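Local coordinates for protein predicted component of a thermophile-specific DNA repair system, contains a RAMP domain (Methanopyrus kandleri, PDB 4N0L) that binds CRISPR RNA as the Csm3 protein of type III-A antiviral defence, and probably cleaves RNA as other members of its family do, at residues G6-V11 with L275-T280; R315-I320 with E346-R351. All blocks are in the same frame, centred on the assembly; numbering follows the deposited sequence.

Interaction 1. Residues G6-V11 with L275-T280; sequences GTITLV and LCARST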
loop_
_atom_site.group_PDB
_atom_site.type_symbol
_atom_site.label_atom_id
_atom_site.label_comp_id
_atom_site.label_asym_id
_atom_site.label_seq_id
_atom_site.Cartn_x
_atom_site.Cartn_y
_atom_site.Cartn_z
ATOM N N GLY A 6 -8.220 8.003 -14.034
ATOM C CA GLY A 6 -7.627 9.084 -13.270
ATOM C C GLY A 6 -7.167 8.606 -11.906
ATOM O O GLY A 6 -7.061 7.401 -11.670
ATOM N N THR A 7 -6.918 9.540 -10.992
ATOM C CA THR A 7 -6.187 9.209 -9.773
ATOM C C THR A 7 -6.653 9.920 -8.506
ATOM O O THR A 7 -7.227 11.007 -8.549
ATOM C CB THR A 7 -4.686 9.527 -9.935
ATOM O OG1 THR A 7 -4.533 10.896 -10.330
ATOM C CG2 THR A 7 -4.041 8.637 -10.987
ATOM N N ILE A 8 -6.387 9.277 -7.373
ATOM C CA ILE A 8 -6.481 9.919 -6.067
ATOM C C ILE A 8 -5.105 9.857 -5.424
ATOM O O ILE A 8 -4.543 8.775 -5.259
ATOM C CB ILE A 8 -7.496 9.241 -5.137
ATOM C CG1 ILE A 8 -8.912 9.338 -5.702
ATOM C CG2 ILE A 8 -7.440 9.867 -3.750
ATOM C CD1 ILE A 8 -9.909 8.492 -4.946
ATOM N N THR A 9 -4.559 11.015 -5.067
ATOM C CA THR A 9 -3.214 11.070 -4.507
ATOM C C THR A 9 -3.203 11.459 -3.035
ATOM O O THR A 9 -3.668 12.537 -2.662
ATOM C CB THR A 9 -2.332 12.061 -5.276
ATOM O OG1 THR A 9 -2.261 11.672 -6.653
ATOM C CG2 THR A 9 -0.930 12.087 -4.692
ATOM N N LEU A 10 -2.666 10.572 -2.202
ATOM C CA LEU A 10 -2.456 10.874 -0.791
ATOM C C LEU A 10 -1.179 11.685 -0.650
ATOM O O LEU A 10 -0.127 11.277 -1.144
ATOM C CB LEU A 10 -2.370 9.594 0.056
ATOM C CG LEU A 10 -3.588 8.688 0.297
ATOM C CD1 LEU A 10 -4.252 8.203 -0.989
ATOM C CD2 LEU A 10 -3.197 7.502 1.175
ATOM N N VAL A 11 -1.272 12.836 0.011
ATOM C CA VAL A 11 -0.112 13.700 0.202
ATOM C C VAL A 11 0.097 14.038 1.673
ATOM O O VAL A 11 -0.828 14.466 2.366
ATOM C CB VAL A 11 -0.242 15.014 -0.596
ATOM C CG1 VAL A 11 1.003 15.881 -0.416
ATOM C CG2 VAL A 11 -0.494 14.727 -2.070
ATOM N N LEU A 275 -6.310 14.287 0.383
ATOM C CA LEU A 275 -6.562 13.377 -0.730
ATOM C C LEU A 275 -6.844 14.202 -1.980
ATOM O O LEU A 275 -7.819 14.952 -2.027
ATOM C CB LEU A 275 -7.737 12.444 -0.430
ATOM C CG LEU A 275 -7.492 11.126 0.313
ATOM C CD1 LEU A 275 -6.462 11.275 1.427
ATOM C CD2 LEU A 275 -8.803 10.593 0.865
ATOM N N CYS A 276 -6.003 14.046 -2.997
ATOM C CA CYS A 276 -6.087 14.884 -4.187
ATOM C C CYS A 276 -6.539 14.092 -5.409
ATOM O O CYS A 276 -5.840 13.189 -5.871
ATOM C CB CYS A 276 -4.738 15.551 -4.457
ATOM S SG CYS A 276 -4.058 16.448 -3.034
ATOM N N ALA A 277 -7.711 14.440 -5.929
ATOM C CA ALA A 277 -8.357 13.646 -6.970
ATOM C C ALA A 277 -8.340 14.317 -8.344
ATOM O O ALA A 277 -8.563 15.522 -8.467
ATOM C CB ALA A 277 -9.785 13.336 -6.569
ATOM N N ARG A 278 -8.062 13.521 -9.372
ATOM C CA ARG A 278 -8.192 13.964 -10.756
ATOM C C ARG A 278 -8.906 12.901 -11.584
ATOM O O ARG A 278 -8.411 11.785 -11.731
ATOM C CB ARG A 278 -6.825 14.288 -11.369
ATOM C CG ARG A 278 -6.128 15.462 -10.703
ATOM C CD ARG A 278 -4.796 15.804 -11.357
ATOM N NE ARG A 278 -3.741 14.839 -11.067
ATOM C CZ ARG A 278 -2.445 15.137 -11.071
ATOM N NH1 ARG A 278 -2.051 16.375 -11.339
ATOM N NH2 ARG A 278 -1.543 14.203 -10.802
ATOM N N SER A 279 -10.080 13.247 -12.103
ATOM C CA SER A 279 -10.842 12.338 -12.956
ATOM C C SER A 279 -10.421 12.491 -14.412
ATOM O O SER A 279 -9.849 13.513 -14.791
ATOM C CB SER A 279 -12.345 12.585 -12.817
ATOM O OG SER A 279 -12.747 13.726 -13.556
ATOM N N THR A 280 -10.699 11.469 -15.218
ATOM C CA THR A 280 -10.345 11.477 -16.635
ATOM C C THR A 280 -10.969 12.667 -17.363
ATOM O O THR A 280 -10.305 13.345 -18.149
ATOM C CB THR A 280 -10.794 10.172 -17.331
ATOM O OG1 THR A 280 -10.187 9.045 -16.686
ATOM C CG2 THR A 280 -10.408 10.184 -18.806
HETATM O O HOH W 1 -4.510 12.619 -8.185
HETATM O O HOH W 2 -1.789 11.697 -11.670
#
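C276 is gripped by T9 through both of its backbone polar atoms: T9 N gives its hydrogen to C276 O at 2.6 Å, and C276 N returns a bond to T9 O at 2.8 Å. This is one hydrogen-bonded pair of an antiparallel ladder whose strand axes run at 159°. T7 with R278 is the next, with R278 N to T7 O and T7 N to R278 O both 2.8 Å. Non-hydrogen-bonded pairs I8–A277 and L10–L275 complete the register. C276 presents its sulfur beside its own backbone N (chi1 -53°), and from there SG meets V11 CG2 at 4.1 Å. R278 lies alongside T7, pointing the same way, with T7 OG1 at the edge of the guanidinium and near its plane. Their polar ends are joined through solvent rather than directly. One water accepts from R278 NH2 at 2.7 Å and is also bonded to T7 OG1; a second is held by T7 OG1, T9 OG1 and C276 O, with a weak further bond to T7 O. R278 NH1 is bonded to the carbonyl oxygen of R315, which adds a second anchor to the group. On the other face, L275 runs beside L10, its CD1 lying 4.0 Å from L10 CG, and its CB packs against I8 CG2. The two strands are neighbours within the antiparallel sheet of the RRM-like RAMP fold, and strand 223-231 pairs with the other edge of strand 7-16. Helix 238-255 lies over the face of L10 and L275, where M246 touches both leucines, while L347 and W349 cover I8 and A277. Y316 of strand 314-316 packs against C276 and R278 on the opposite face.

Interaction 2. Residues R315-I320 with E346-R351; sequences RYEIVI and ELPWGR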
loop_
_atom_site.group_PDB
_atom_site.type_symbol
_atom_site.label_atom_id
_atom_site.label_comp_id
_atom_site.label_asym_id
_atom_site.label_seq_id
_atom_site.Cartn_x
_atom_site.Cartn_y
_atom_site.Cartn_z
ATOM N N ARG A 315 -2.106 20.985 -9.639
ATOM C CA ARG A 315 -3.488 21.146 -10.028
ATOM C C ARG A 315 -4.259 19.838 -9.961
ATOM O O ARG A 315 -3.853 18.822 -10.526
ATOM C CB ARG A 315 -3.570 21.733 -11.438
ATOM C CG ARG A 315 -3.330 23.231 -11.526
ATOM C CD ARG A 315 -3.005 23.663 -12.949
ATOM N NE ARG A 315 -3.228 25.097 -13.120
ATOM C CZ ARG A 315 -2.536 25.902 -13.920
ATOM N NH1 ARG A 315 -1.510 25.448 -14.631
ATOM N NH2 ARG A 315 -2.869 27.185 -13.989
ATOM N N TYR A 316 -5.382 19.878 -9.251
ATOM C CA TYR A 316 -6.274 18.735 -9.161
ATOM C C TYR A 316 -7.701 19.164 -9.467
ATOM O O TYR A 316 -7.987 20.357 -9.583
ATOM C CB TYR A 316 -6.196 18.095 -7.775
ATOM C CG TYR A 316 -4.807 17.646 -7.388
ATOM C CD1 TYR A 316 -4.317 16.411 -7.794
ATOM C CD2 TYR A 316 -3.988 18.452 -6.607
ATOM C CE1 TYR A 316 -3.047 15.994 -7.440
ATOM C CE2 TYR A 316 -2.718 18.044 -6.247
ATOM C CZ TYR A 316 -2.253 16.813 -6.665
ATOM O OH TYR A 316 -0.990 16.404 -6.308
ATOM N N GLU A 317 -8.597 18.193 -9.593
ATOM C CA GLU A 317 -10.005 18.497 -9.791
ATOM C C GLU A 317 -10.643 18.844 -8.456
ATOM O O GLU A 317 -11.315 19.865 -8.320
ATOM C CB GLU A 317 -10.730 17.321 -10.442
ATOM C CG GLU A 317 -12.208 17.561 -10.684
ATOM C CD GLU A 317 -12.873 16.401 -11.394
ATOM O OE1 GLU A 317 -14.116 16.414 -11.519
ATOM O OE2 GLU A 317 -12.153 15.477 -11.829
ATOM N N ILE A 318 -10.419 17.984 -7.470
ATOM C CA ILE A 318 -10.952 18.183 -6.130
ATOM C C ILE A 318 -9.906 17.796 -5.092
ATOM O O ILE A 318 -9.300 16.729 -5.178
ATOM C CB ILE A 318 -12.239 17.366 -5.906
ATOM C CG1 ILE A 318 -13.394 17.967 -6.711
ATOM C CG2 ILE A 318 -12.599 17.318 -4.431
ATOM C CD1 ILE A 318 -14.695 17.209 -6.584
ATOM N N VAL A 319 -9.692 18.675 -4.119
ATOM C CA VAL A 319 -8.756 18.410 -3.034
ATOM C C VAL A 319 -9.500 18.264 -1.713
ATOM O O VAL A 319 -10.168 19.196 -1.264
ATOM C CB VAL A 319 -7.705 19.533 -2.904
ATOM C CG1 VAL A 319 -6.879 19.353 -1.635
ATOM C CG2 VAL A 319 -6.806 19.571 -4.134
ATOM N N ILE A 320 -9.395 17.088 -1.102
ATOM C CA ILE A 320 -9.996 16.859 0.207
ATOM C C ILE A 320 -8.936 17.001 1.292
ATOM O O ILE A 320 -8.056 16.151 1.424
ATOM C CB ILE A 320 -10.634 15.462 0.318
ATOM C CG1 ILE A 320 -11.565 15.192 -0.866
ATOM C CG2 ILE A 320 -11.371 15.321 1.647
ATOM C CD1 ILE A 320 -12.714 16.165 -0.969
ATOM N N GLU A 346 -17.587 13.577 -1.604
ATOM C CA GLU A 346 -17.101 14.818 -2.195
ATOM C C GLU A 346 -16.249 14.575 -3.442
ATOM O O GLU A 346 -15.856 15.524 -4.120
ATOM C CB GLU A 346 -16.288 15.610 -1.167
ATOM C CG GLU A 346 -17.059 16.017 0.083
ATOM C CD GLU A 346 -18.286 16.856 -0.223
ATOM O OE1 GLU A 346 -18.235 17.670 -1.170
ATOM O OE2 GLU A 346 -19.301 16.706 0.489
ATOM N N LEU A 347 -15.974 13.311 -3.750
ATOM C CA LEU A 347 -15.105 12.973 -4.877
ATOM C C LEU A 347 -15.887 12.920 -6.188
ATOM O O LEU A 347 -17.100 12.718 -6.177
ATOM C CB LEU A 347 -14.399 11.637 -4.628
ATOM C CG LEU A 347 -13.326 11.654 -3.536
ATOM C CD1 LEU A 347 -12.916 10.240 -3.147
ATOM C CD2 LEU A 347 -12.120 12.479 -3.965
ATOM N N PRO A 348 -15.199 13.111 -7.326
ATOM C CA PRO A 348 -15.902 13.114 -8.614
ATOM C C PRO A 348 -16.205 11.716 -9.157
ATOM O O PRO A 348 -16.074 11.488 -10.359
ATOM C CB PRO A 348 -14.919 13.842 -9.534
ATOM C CG PRO A 348 -13.584 13.504 -8.966
ATOM C CD PRO A 348 -13.788 13.518 -7.475
ATOM N N TRP A 349 -16.612 10.800 -8.284
ATOM C CA TRP A 349 -17.048 9.475 -8.710
ATOM C C TRP A 349 -18.243 9.037 -7.872
ATOM O O TRP A 349 -18.452 9.542 -6.768
ATOM C CB TRP A 349 -15.915 8.454 -8.583
ATOM C CG TRP A 349 -14.718 8.746 -9.439
ATOM C CD1 TRP A 349 -14.592 8.524 -10.780
ATOM C CD2 TRP A 349 -13.470 9.303 -9.005
ATOM N NE1 TRP A 349 -13.344 8.913 -11.209
ATOM C CE2 TRP A 349 -12.636 9.395 -10.138
ATOM C CE3 TRP A 349 -12.978 9.735 -7.770
ATOM C CZ2 TRP A 349 -11.338 9.901 -10.072
ATOM C CZ3 TRP A 349 -11.689 10.237 -7.706
ATOM C CH2 TRP A 349 -10.884 10.316 -8.849
ATOM N N GLY A 350 -19.026 8.100 -8.395
ATOM C CA GLY A 350 -20.261 7.703 -7.745
ATOM C C GLY A 350 -21.290 8.815 -7.736
ATOM O O GLY A 350 -22.025 8.973 -6.758
ATOM N N ARG A 351 -21.333 9.586 -8.822
ATOM C CA ARG A 351 -22.290 10.682 -8.977
ATOM C C ARG A 351 -22.178 11.693 -7.837
ATOM O O ARG A 351 -21.086 12.173 -7.526
ATOM C CB ARG A 351 -23.719 10.141 -9.065
ATOM C CG ARG A 351 -24.790 11.143 -8.663
ATOM C CD ARG A 351 -26.159 10.483 -8.601
ATOM N NE ARG A 351 -26.080 9.118 -8.085
ATOM C CZ ARG A 351 -25.903 8.806 -6.805
ATOM N NH1 ARG A 351 -25.845 7.534 -6.435
ATOM N NH2 ARG A 351 -25.779 9.762 -5.893
#
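E317 and P348 lie alongside one another with their side chains heading opposite ways, so that the carboxylate comes to rest beside the proline ring. Its OE1 stands 3.3 Å from P348 CB, while OE2 is 3.8 Å from P348 CG; both are contacts of oxygen with carbon. The glutamate reaches this far because CG is anti to the backbone N (chi1 -180°) and the chain stays extended beyond it. A hydrogen bond between E317 OE2 and S279 OG gives the carboxylate its polar partner. I318 instead extends end-on toward the proline ring, its CD1 3.9 Å from P348 CD. The same methyl also approaches E346 O at 3.2 Å, a close van der Waals contact against a carbonyl oxygen. That E317 and I318 can both be directed at the C-terminal segment follows from the backbone: both residues face A277 of strand 268-278 and both make backbone hydrogen bonds with it, which makes this a classic beta bulge at the start of edge strand 318-321. Beyond the bulge, V319 turns away from the contact and I320 turns back toward it. The I320 side chain lies nearly perpendicular to that of E346, bringing its CD1 to 3.6 Å from E346 CB. The acidic end of E346 then leads away from the strand, because its chain bends at chi2 (-58°), leaving its aliphatic base as the touching part. L347 approaches obliquely and places CD2 at 4.2 Å from I320 CG1. Behind the proline, P348 CG rests over one face of the W349 indole, 3.9 Å above its plane and offset toward the rim. The segment 346-351 follows helix 340-345 and is irregular; L347 and W349 pack on the same sheet face, against I8 and A277.

In the fold
Both contacts involve the same antiparallel sheet, and strands 268-278 and 318-321 are neighbours in it; the contact centres lie about 7 Å apart. Interaction 1 is mostly buried and joins two inner strands over 467 Å² of buried surface, held by regular backbone hydrogen bonds and bridging water. Interaction 2 lies farther out, its centre about 21 Å from the chain centre, and is partly buried: over 262 Å² the C-terminal segment meets the edge strand and its bulge through apolar and oxygen-carbon contacts, one of them to a backbone carbonyl, without a ladder. L275 N probably bonds I320 O, joining the two directly, and I8 CG1 packs on W349 CZ3 at 3.5 Å.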